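Local coordinates for protein nitrite transporter NirC (PDB 4FC4) that forms a channel of the formate/nitrite transporter family that carries nitrite into and out of the cell across the cytoplasmic membrane, at residues B[220-223]-B[224-228]. Numbering follows the deposited sequence.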
loop_
_atom_site.group_PDB
_atom_site.type_symbol
_atom_site.label_atom_id
_atom_site.label_comp_id
_atom_site.label_asym_id
_atom_site.label_seq_id
_atom_site.Cartn_x
_atom_site.Cartn_y
_atom_site.Cartn_z
ATOM N N ALA B 220 -22.536 6.693 35.229
ATOM C CA ALA B 220 -21.482 6.358 36.186
ATOM C C ALA B 220 -20.444 5.363 35.567
ATOM O O ALA B 220 -19.229 5.589 35.670
ATOM C CB ALA B 220 -22.084 5.849 37.482
ATOM N N GLY B 221 -20.908 4.323 34.876
ATOM C CA GLY B 221 -20.001 3.471 34.104
ATOM C C GLY B 221 -19.160 4.222 33.085
ATOM O O GLY B 221 -17.927 3.996 32.972
ATOM N N ILE B 222 -19.807 5.117 32.326
ATOM C CA ILE B 222 -19.078 5.903 31.322
ATOM C C ILE B 222 -18.021 6.803 31.992
ATOM O O ILE B 222 -16.869 6.805 31.591
ATOM C CB ILE B 222 -20.003 6.709 30.399
ATOM C CG1 ILE B 222 -20.838 5.757 29.535
ATOM C CG2 ILE B 222 -19.165 7.620 29.495
ATOM C CD1 ILE B 222 -22.035 6.390 28.850
ATOM N N GLY B 223 -18.400 7.503 33.057
ATOM C CA GLY B 223 -17.478 8.375 33.752
ATOM C C GLY B 223 -16.312 7.633 34.368
ATOM O O GLY B 223 -15.178 8.110 34.348
ATOM N N HIS B 224 -16.604 6.461 34.921
ATOM C CA HIS B 224 -15.585 5.526 35.428
ATOM C C HIS B 224 -14.503 5.215 34.411
ATOM O O HIS B 224 -13.324 5.383 34.704
ATOM C CB HIS B 224 -16.231 4.231 35.937
ATOM C CG HIS B 224 -15.222 3.207 36.388
ATOM N ND1 HIS B 224 -14.580 3.295 37.563
ATOM C CD2 HIS B 224 -14.731 2.087 35.776
ATOM C CE1 HIS B 224 -13.736 2.265 37.704
ATOM N NE2 HIS B 224 -13.816 1.534 36.616
ATOM N N ASN B 225 -14.881 4.748 33.221
ATOM C CA ASN B 225 -13.878 4.503 32.122
ATOM C C ASN B 225 -13.107 5.763 31.701
ATOM O O ASN B 225 -11.887 5.752 31.718
ATOM C CB ASN B 225 -14.526 3.888 30.893
ATOM C CG ASN B 225 -13.538 3.694 29.723
ATOM O OD1 ASN B 225 -13.168 4.657 29.040
ATOM N ND2 ASN B 225 -13.119 2.435 29.487
ATOM N N LEU B 226 -13.821 6.843 31.349
ATOM C CA LEU B 226 -13.200 8.121 30.953
ATOM C C LEU B 226 -12.205 8.647 32.011
ATOM O O LEU B 226 -11.105 9.101 31.637
ATOM C CB LEU B 226 -14.260 9.168 30.538
ATOM C CG LEU B 226 -15.098 8.879 29.268
ATOM C CD1 LEU B 226 -15.944 10.093 28.866
ATOM C CD2 LEU B 226 -14.201 8.469 28.085
ATOM N N LEU B 227 -12.536 8.532 33.313
ATOM C CA LEU B 227 -11.576 8.946 34.351
ATOM C C LEU B 227 -10.241 8.217 34.267
ATOM O O LEU B 227 -9.220 8.836 33.995
ATOM C CB LEU B 227 -12.139 8.835 35.763
ATOM C CG LEU B 227 -11.144 9.177 36.886
ATOM C CD1 LEU B 227 -10.662 10.637 36.794
ATOM C CD2 LEU B 227 -11.748 8.889 38.278
ATOM N N TRP B 228 -10.256 6.900 34.460
ATOM C CA TRP B 228 -9.036 6.091 34.379
ATOM C C TRP B 228 -8.342 6.045 33.009
ATOM O O TRP B 228 -7.109 6.101 32.930
ATOM C CB TRP B 228 -9.289 4.715 35.007
ATOM C CG TRP B 228 -9.728 4.916 36.440
ATOM C CD1 TRP B 228 -11.008 4.777 36.966
ATOM C CD2 TRP B 228 -8.904 5.394 37.564
ATOM N NE1 TRP B 228 -11.021 5.078 38.299
ATOM C CE2 TRP B 228 -9.794 5.447 38.724
ATOM C CE3 TRP B 228 -7.557 5.730 37.719
ATOM C CZ2 TRP B 228 -9.339 5.849 39.989
ATOM C CZ3 TRP B 228 -7.093 6.106 38.978
ATOM C CH2 TRP B 228 -7.969 6.192 40.092
#
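In Ile222 a chi1 of -66° turns CG1 away from the carbonyl carbon and leaves CG2 anti to the backbone N; in Leu226, one turn on, a matching first torsion puts CG beside its own N, and the two branches converge. The two side chains run alongside each other, pointing the same way, and CG2 of Ile222 comes to 4.1 Å from CD1 of Leu226. This is an i to i+4 apolar pair in the first turns of the alpha-helix 219-248, the last of the chain. Four consecutive i+4 to i N-H...O=C hydrogen bonds, from His224 N to Ala220 O through Leu227 N to Gly223 O, give the alpha-helical pattern, with N...O distances of 2.9 to 3.1 Å. The two middle bonds, with N-H...O angles of 172°, are nearly straight; the outer two bend a little more. The apolar pair packs on helix 198-209, where Phe205 touches both side chains. The polar ends of His224 and Asn225 lead away from residues 220-223. NE2 of His224 bonds to the carbonyl of Ala148, while the amide nitrogen of buried Asn225 donates to both Glu196 OE1 and Lys145 O, which probably fixes the rotation of the amide. Ala148 and Lys145 come shortly before helix 150-172, whose Leu153 touches both residues, and Glu196 shortly before helix 198-209. Gly223 O, already bonded to Leu227 N, also lies 3.4 Å from CB of Leu227, so that one carbonyl faces both the N-H and the CB of the residue one turn on.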